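Local coordinates for protein glycosyltransferase Gtf1 (Streptococcus pneumoniae, PDB 4PQG) that belongs to the glycosyltransferases of the GT-B fold and binds uridine-5'-diphosphate in the cleft between two parallel-sheet domains, at residues A[13-18]-A[27-32]; A[23-28]-A[226-231]. One frame throughout, in Å; residues are numbered along the deposited sequence.

Contact 1 (A[13-18]-A[27-32]); sequences NINLGI and YAQAYR. With UDP (uridine-5'-diphosphate), chain C.
Q29, on helix 24-38, reaches with its carboxamide to N13 and N15 on strand 10-15. These three residues bury the most surface here. The link to N15 is a hydrogen bond from N15 ND2 to Q29 OE1, 3.1 Å long. The two amide planes stand 90° apart. N15 ND2 lies above the carbonyl plane of Q29 and off its lone pairs. N15 CG lies anti to the backbone N (chi1 -165°), and this turns the amide across the end of Q29. The same N15 ND2 also donates to E26, its stronger partner.

N15 CB meets both ends of the Q29 amide, 3.4 Å from Q29 OE1 and Q29 NE2 alike. Q29 NE2 also lies 3.9 Å from N13 CB and donates to D227, outside the two segments. N13 turns its amide oxygen to R32, about one helical turn after Q29. R32 NH2 donates to N13 OD1 over 2.9 Å, with a N-H...O angle of 157°. N13 OD1 sits at the edge of the guanidinium, near its plane. R32 NH2 also forms a salt bridge with D227. N13 ND2 donates to K44 O on the next strand.

On the far side of the helix, Y27 lays one ring face under the ribose of uridine-5'-diphosphate, with UDP C1' 3.7 Å above the ring centre. Strand 10-15 and helix 24-38 are the first two elements of a beta-alpha-beta unit. They meet here through buried amides and a guanidinium. D227 OD2 takes both Q29 NE2 and R32 NH2, so one buried carboxylate ties the two helix side chains together and probably balances the charge of R32.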
loop_
_atom_site.group_PDB
_atom_site.type_symbol
_atom_site.label_atom_id
_atom_site.label_comp_id
_atom_site.label_asym_id
_atom_site.label_seq_id
_atom_site.Cartn_x
_atom_site.Cartn_y
_atom_site.Cartn_z
ATOM N N ASN A 13 -11.846 7.575 -4.021
ATOM C CA ASN A 13 -10.742 6.729 -4.450
ATOM C C ASN A 13 -10.941 5.345 -3.829
ATOM O O ASN A 13 -11.172 5.237 -2.619
ATOM C CB ASN A 13 -9.421 7.313 -3.954
ATOM C CG ASN A 13 -9.248 8.784 -4.319
ATOM O OD1 ASN A 13 -8.470 9.108 -5.200
ATOM N ND2 ASN A 13 -9.956 9.680 -3.613
ATOM N N ILE A 14 -10.811 4.310 -4.650
ATOM C CA ILE A 14 -11.139 2.934 -4.250
ATOM C C ILE A 14 -9.918 2.003 -4.307
ATOM O O ILE A 14 -9.244 1.891 -5.341
ATOM C CB ILE A 14 -12.303 2.371 -5.101
ATOM C CG1 ILE A 14 -13.594 3.161 -4.800
ATOM C CG2 ILE A 14 -12.541 0.906 -4.791
ATOM C CD1 ILE A 14 -14.724 2.945 -5.783
ATOM N N ASN A 15 -9.633 1.367 -3.176
ATOM C CA ASN A 15 -8.536 0.417 -3.059
ATOM C C ASN A 15 -9.080 -0.791 -2.287
ATOM O O ASN A 15 -10.128 -0.699 -1.640
ATOM C CB ASN A 15 -7.364 1.072 -2.313
ATOM C CG ASN A 15 -6.042 0.298 -2.448
ATOM O OD1 ASN A 15 -5.970 -0.756 -3.069
ATOM N ND2 ASN A 15 -4.999 0.834 -1.848
ATOM N N LEU A 16 -8.379 -1.920 -2.349
ATOM C CA LEU A 16 -8.783 -3.066 -1.543
ATOM C C LEU A 16 -8.445 -2.872 -0.064
ATOM O O LEU A 16 -9.326 -2.875 0.785
ATOM C CB LEU A 16 -8.201 -4.377 -2.101
ATOM C CG LEU A 16 -8.539 -4.606 -3.576
ATOM C CD1 LEU A 16 -7.939 -5.910 -4.073
ATOM C CD2 LEU A 16 -10.046 -4.571 -3.798
ATOM N N GLY A 17 -7.172 -2.678 0.244
ATOM C CA GLY A 17 -6.739 -2.735 1.628
ATOM C C GLY A 17 -5.541 -1.881 1.940
ATOM O O GLY A 17 -5.085 -1.080 1.107
ATOM N N ILE A 18 -5.043 -2.058 3.156
ATOM C CA ILE A 18 -3.963 -1.246 3.713
ATOM C C ILE A 18 -3.415 -1.991 4.912
ATOM O O ILE A 18 -4.166 -2.673 5.620
ATOM C CB ILE A 18 -4.444 0.179 4.113
ATOM C CG1 ILE A 18 -3.263 1.042 4.619
ATOM C CG2 ILE A 18 -5.553 0.114 5.155
ATOM C CD1 ILE A 18 -3.500 2.532 4.509
ATOM N N TYR A 27 0.761 3.987 -0.797
ATOM C CA TYR A 27 1.510 5.240 -0.628
ATOM C C TYR A 27 1.131 6.282 -1.696
ATOM O O TYR A 27 1.027 7.481 -1.389
ATOM C CB TYR A 27 3.023 4.985 -0.553
ATOM C CG TYR A 27 3.404 4.475 0.812
ATOM C CD1 TYR A 27 3.648 5.363 1.852
ATOM C CD2 TYR A 27 3.455 3.101 1.084
ATOM C CE1 TYR A 27 3.961 4.904 3.118
ATOM C CE2 TYR A 27 3.771 2.630 2.352
ATOM C CZ TYR A 27 4.012 3.543 3.360
ATOM O OH TYR A 27 4.325 3.122 4.611
ATOM N N ALA A 28 0.930 5.825 -2.933
ATOM C CA ALA A 28 0.439 6.697 -4.002
ATOM C C ALA A 28 -0.893 7.347 -3.626
ATOM O O ALA A 28 -1.136 8.526 -3.932
ATOM C CB ALA A 28 0.281 5.929 -5.306
ATOM N N GLN A 29 -1.769 6.569 -2.999
ATOM C CA GLN A 29 -3.046 7.098 -2.531
ATOM C C GLN A 29 -2.816 8.154 -1.457
ATOM O O GLN A 29 -3.503 9.178 -1.423
ATOM C CB GLN A 29 -3.927 5.989 -1.962
ATOM C CG GLN A 29 -4.573 5.060 -2.974
ATOM C CD GLN A 29 -5.781 4.347 -2.375
ATOM O OE1 GLN A 29 -5.707 3.797 -1.274
ATOM N NE2 GLN A 29 -6.909 4.399 -3.076
ATOM N N ALA A 30 -1.858 7.898 -0.571
ATOM C CA ALA A 30 -1.513 8.850 0.462
ATOM C C ALA A 30 -0.921 10.120 -0.157
ATOM O O ALA A 30 -1.268 11.226 0.265
ATOM C CB ALA A 30 -0.565 8.242 1.480
ATOM N N TYR A 31 -0.050 9.976 -1.160
ATOM C CA TYR A 31 0.420 11.163 -1.882
ATOM C C TYR A 31 -0.765 11.960 -2.447
ATOM O O TYR A 31 -0.853 13.170 -2.235
ATOM C CB TYR A 31 1.398 10.803 -2.999
ATOM C CG TYR A 31 2.841 10.660 -2.547
ATOM C CD1 TYR A 31 3.639 11.790 -2.308
ATOM C CD2 TYR A 31 3.417 9.400 -2.384
ATOM C CE1 TYR A 31 4.973 11.660 -1.922
ATOM C CE2 TYR A 31 4.739 9.254 -1.977
ATOM C CZ TYR A 31 5.516 10.388 -1.746
ATOM O OH TYR A 31 6.837 10.241 -1.355
ATOM N N ARG A 32 -1.672 11.276 -3.147
ATOM C CA ARG A 32 -2.858 11.895 -3.762
ATOM C C ARG A 32 -3.725 12.631 -2.734
ATOM O O ARG A 32 -4.225 13.736 -3.004
ATOM C CB ARG A 32 -3.694 10.847 -4.494
ATOM C CG ARG A 32 -4.674 11.409 -5.522
ATOM C CD ARG A 32 -5.554 10.322 -6.111
ATOM N NE ARG A 32 -4.744 9.243 -6.679
ATOM C CZ ARG A 32 -5.066 7.954 -6.626
ATOM N NH1 ARG A 32 -4.251 7.054 -7.147
ATOM N NH2 ARG A 32 -6.186 7.559 -6.028
HETATM N N1 UDP C . 8.171 2.485 2.119
HETATM C C2 UDP C . 8.199 2.908 3.466
HETATM N N3 UDP C . 9.043 2.328 4.307
HETATM C C4 UDP C . 9.874 1.344 3.935
HETATM C C5 UDP C . 9.873 0.891 2.613
HETATM C C6 UDP C . 8.995 1.498 1.708
HETATM O O2 UDP C . 7.449 3.830 3.875
HETATM O O4 UDP C . 10.642 0.853 4.793
HETATM C "C1'" UDP C . 7.253 3.175 1.200
HETATM C "C2'" UDP C . 8.068 4.099 0.298
HETATM O "O2'" UDP C . 8.326 5.396 0.872
HETATM C "C3'" UDP C . 7.249 4.205 -0.977
HETATM C "C4'" UDP C . 6.428 2.918 -0.992
HETATM O "O4'" UDP C . 6.609 2.287 0.286
HETATM O "O3'" UDP C . 6.363 5.329 -0.918
HETATM C "C5'" UDP C . 6.887 1.937 -2.071
HETATM O "O5'" UDP C . 6.497 2.447 -3.334
HETATM P PA UDP C . 7.263 2.027 -4.680
HETATM O O1A UDP C . 6.600 2.713 -5.844
HETATM O O2A UDP C . 8.732 2.276 -4.436
HETATM O O3A UDP C . 7.230 0.416 -4.763
HETATM P PB UDP C . 5.999 -0.614 -4.880
HETATM O O1B UDP C . 6.477 -1.632 -5.890
HETATM O O2B UDP C . 5.812 -1.156 -3.472
HETATM O O3B UDP C . 4.825 0.183 -5.418
#

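Contact 2 (A[23-28]-A[226-231]). With UDP (uridine-5'-diphosphate), chain C; NAG (2-acetamido-2-deoxy-beta-D-glucopyranose), chain D.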
loop_
_atom_site.group_PDB
_atom_site.type_symbol
_atom_site.label_atom_id
_atom_site.label_comp_id
_atom_site.label_asym_id
_atom_site.label_seq_id
_atom_site.Cartn_x
_atom_site.Cartn_y
_atom_site.Cartn_z
ATOM N N SER A 23 2.233 -1.357 0.132
ATOM C CA SER A 23 2.884 -1.177 -1.153
ATOM C C SER A 23 2.796 0.274 -1.625
ATOM O O SER A 23 2.095 1.105 -1.034
ATOM C CB SER A 23 2.220 -2.070 -2.195
ATOM O OG SER A 23 1.018 -1.469 -2.682
ATOM N N GLY A 24 3.511 0.569 -2.705
ATOM C CA GLY A 24 3.433 1.887 -3.315
ATOM C C GLY A 24 2.049 2.277 -3.781
ATOM O O GLY A 24 1.769 3.456 -3.880
ATOM N N VAL A 25 1.184 1.308 -4.080
ATOM C CA VAL A 25 -0.216 1.632 -4.441
ATOM C C VAL A 25 -0.877 2.445 -3.318
ATOM O O VAL A 25 -1.495 3.493 -3.571
ATOM C CB VAL A 25 -1.060 0.376 -4.784
ATOM C CG1 VAL A 25 -2.510 0.761 -5.114
ATOM C CG2 VAL A 25 -0.443 -0.396 -5.952
ATOM N N GLU A 26 -0.717 1.972 -2.081
ATOM C CA GLU A 26 -1.264 2.645 -0.913
ATOM C C GLU A 26 -0.554 3.968 -0.621
ATOM O O GLU A 26 -1.198 4.963 -0.233
ATOM C CB GLU A 26 -1.204 1.729 0.322
ATOM C CG GLU A 26 -2.228 0.586 0.275
ATOM C CD GLU A 26 -1.877 -0.464 -0.762
ATOM O OE1 GLU A 26 -2.722 -0.743 -1.649
ATOM O OE2 GLU A 26 -0.734 -0.983 -0.716
ATOM N N TYR A 27 0.761 3.987 -0.797
ATOM C CA TYR A 27 1.510 5.240 -0.628
ATOM C C TYR A 27 1.131 6.282 -1.696
ATOM O O TYR A 27 1.027 7.481 -1.389
ATOM C CB TYR A 27 3.023 4.985 -0.553
ATOM C CG TYR A 27 3.404 4.475 0.812
ATOM C CD1 TYR A 27 3.648 5.363 1.852
ATOM C CD2 TYR A 27 3.455 3.101 1.084
ATOM C CE1 TYR A 27 3.961 4.904 3.118
ATOM C CE2 TYR A 27 3.771 2.630 2.352
ATOM C CZ TYR A 27 4.012 3.543 3.360
ATOM O OH TYR A 27 4.325 3.122 4.611
ATOM N N ALA A 28 0.930 5.825 -2.933
ATOM C CA ALA A 28 0.439 6.697 -4.002
ATOM C C ALA A 28 -0.893 7.347 -3.626
ATOM O O ALA A 28 -1.136 8.526 -3.932
ATOM C CB ALA A 28 0.281 5.929 -5.306
ATOM N N LEU A 226 -10.346 4.642 -9.417
ATOM C CA LEU A 226 -10.181 3.247 -9.074
ATOM C C LEU A 226 -8.710 2.805 -9.079
ATOM O O LEU A 226 -8.070 2.714 -10.133
ATOM C CB LEU A 226 -10.995 2.410 -10.049
ATOM C CG LEU A 226 -11.187 0.917 -9.805
ATOM C CD1 LEU A 226 -11.758 0.670 -8.421
ATOM C CD2 LEU A 226 -12.126 0.383 -10.883
ATOM N N ASP A 227 -8.198 2.506 -7.898
ATOM C CA ASP A 227 -6.811 2.058 -7.758
ATOM C C ASP A 227 -6.618 0.548 -7.866
ATOM O O ASP A 227 -5.702 0.069 -8.566
ATOM C CB ASP A 227 -6.224 2.622 -6.471
ATOM C CG ASP A 227 -5.944 4.098 -6.599
ATOM O OD1 ASP A 227 -5.095 4.425 -7.473
ATOM O OD2 ASP A 227 -6.584 4.915 -5.885
ATOM N N ARG A 228 -7.483 -0.187 -7.180
ATOM C CA ARG A 228 -7.493 -1.644 -7.197
ATOM C C ARG A 228 -8.924 -2.099 -7.066
ATOM O O ARG A 228 -9.711 -1.482 -6.328
ATOM C CB ARG A 228 -6.778 -2.184 -5.994
ATOM C CG ARG A 228 -5.305 -2.372 -6.118
ATOM C CD ARG A 228 -4.960 -3.336 -5.001
ATOM N NE ARG A 228 -3.848 -2.895 -4.163
ATOM C CZ ARG A 228 -2.599 -3.291 -4.352
ATOM N NH1 ARG A 228 -2.319 -4.111 -5.362
ATOM N NH2 ARG A 228 -1.638 -2.869 -3.537
ATOM N N GLU A 229 -9.247 -3.217 -7.709
ATOM C CA GLU A 229 -10.647 -3.492 -8.061
ATOM C C GLU A 229 -10.995 -4.977 -8.159
ATOM O O GLU A 229 -12.112 -5.333 -8.582
ATOM C CB GLU A 229 -10.956 -2.724 -9.370
ATOM C CG GLU A 229 -11.787 -3.405 -10.445
ATOM C CD GLU A 229 -11.017 -4.357 -11.357
ATOM O OE1 GLU A 229 -9.838 -4.697 -11.093
ATOM O OE2 GLU A 229 -11.628 -4.794 -12.355
ATOM N N THR A 230 -10.054 -5.846 -7.781
ATOM C CA THR A 230 -10.325 -7.291 -7.835
ATOM C C THR A 230 -11.611 -7.635 -7.097
ATOM O O THR A 230 -11.747 -7.305 -5.935
ATOM C CB THR A 230 -9.164 -8.127 -7.249
ATOM O OG1 THR A 230 -8.025 -8.002 -8.106
ATOM C CG2 THR A 230 -9.560 -9.601 -7.157
ATOM N N GLY A 231 -12.556 -8.260 -7.793
ATOM C CA GLY A 231 -13.807 -8.708 -7.199
ATOM C C GLY A 231 -14.991 -7.752 -7.354
ATOM O O GLY A 231 -16.146 -8.187 -7.328
HETATM N N1 UDP C . 8.171 2.485 2.119
HETATM C C2 UDP C . 8.199 2.908 3.466
HETATM N N3 UDP C . 9.043 2.328 4.307
HETATM C C4 UDP C . 9.874 1.344 3.935
HETATM C C5 UDP C . 9.873 0.891 2.613
HETATM C C6 UDP C . 8.995 1.498 1.708
HETATM O O2 UDP C . 7.449 3.830 3.875
HETATM O O4 UDP C . 10.642 0.853 4.793
HETATM C "C1'" UDP C . 7.253 3.175 1.200
HETATM C "C2'" UDP C . 8.068 4.099 0.298
HETATM O "O2'" UDP C . 8.326 5.396 0.872
HETATM C "C3'" UDP C . 7.249 4.205 -0.977
HETATM C "C4'" UDP C . 6.428 2.918 -0.992
HETATM O "O4'" UDP C . 6.609 2.287 0.286
HETATM O "O3'" UDP C . 6.363 5.329 -0.918
HETATM C "C5'" UDP C . 6.887 1.937 -2.071
HETATM O "O5'" UDP C . 6.497 2.447 -3.334
HETATM P PA UDP C . 7.263 2.027 -4.680
HETATM O O1A UDP C . 6.600 2.713 -5.844
HETATM O O2A UDP C . 8.732 2.276 -4.436
HETATM O O3A UDP C . 7.230 0.416 -4.763
HETATM P PB UDP C . 5.999 -0.614 -4.880
HETATM O O1B UDP C . 6.477 -1.632 -5.890
HETATM O O2B UDP C . 5.812 -1.156 -3.472
HETATM O O3B UDP C . 4.825 0.183 -5.418
HETATM C C1 NAG D . 3.490 0.134 -7.790
HETATM C C2 NAG D . 4.554 -0.035 -8.866
HETATM C C3 NAG D . 5.395 1.206 -8.538
HETATM C C4 NAG D . 4.539 2.479 -8.443
HETATM C C5 NAG D . 3.296 2.250 -7.540
HETATM C C6 NAG D . 2.423 3.480 -7.318
HETATM C C7 NAG D . 5.885 -1.918 -9.654
HETATM C C8 NAG D . 6.708 -3.100 -9.224
HETATM N N2 NAG D . 5.364 -1.212 -8.663
HETATM O O1 NAG D . 2.997 -0.959 -7.070
HETATM O O3 NAG D . 6.480 1.369 -9.434
HETATM O O4 NAG D . 5.336 3.503 -7.896
HETATM O O5 NAG D . 2.581 1.160 -8.127
HETATM O O6 NAG D . 1.826 3.784 -8.558
HETATM O O7 NAG D . 5.716 -1.662 -10.857
HETATM O O HOH W 1 -4.680 -3.109 -1.097
#
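R228 CG lies anti to the carbonyl carbon (chi1 -88°), and a bend at chi3 swings the guanidinium to the start of helix 24-38. E26 meets it with a chain bent at chi2 (71°), which folds the carboxylate back toward S23. The two groups form a salt bridge. R228 NH2 donates to E26 OE1 over 3.0 Å. It uses the syn lone pair of that oxygen, and the carboxylate and guanidinium planes are only 12° apart. A second bond, from R228 NE to E26 OE1, is weak.

One face of the guanidinium rests on V25, whose CB comes to 3.5 Å from R228 NH2. V25 CG2 lies over the same face, toward its rim. V25 CG1 also touches D227, at 4.4 Å from D227 CB. S23 OG is 3.1 Å from R228 NH2, at the edge of the group.

S23 is the N-cap of the helix and forms a capping box with E26. S23 OG donates to E26 OE2 over 2.7 Å, while the bonds from V25 N to S23 OG and from S23 N to E26 OE2 are weak. The carboxylate of E26 thus serves the cap with one oxygen and R228 with the other. The cap leads into the ligand site, where G24 N donates to UDP O2B over 3.0 Å. Separately, A28 CB packs against C6 of the 2-acetamido-2-deoxy-beta-D-glucopyranose at 3.8 Å.

D227 has its main polar partner in H250. The loop that carries D227 and R228 follows strand 223-226 and precedes helix 233-240. That strand lies beside strand 10-15 in the parallel sheet, so the contact joins the first helix to the C-terminal end of an inner strand of the sheet, with helix 56-63 touching E26.

From the N terminus, the chain leaves strand 10-15, turns through a loop and enters helix 24-38. Contact 1 closes this short loop, inside the first beta-alpha-beta unit. Contact 2 closes a far longer one. Its second partner, 226-231, comes 198 residues later, after the extended antiparallel sheet and the return to strand 223-226. The loops cross, because contact 2 starts within the loop closed by contact 1 and ends far beyond it. The two share Y27 and A28, and polar side chains of both meet directly. Together they tie helix 24-38, whose N-terminal part touches uridine-5'-diphosphate, to strand 10-15 and to the loop after the adjacent strand 223-226.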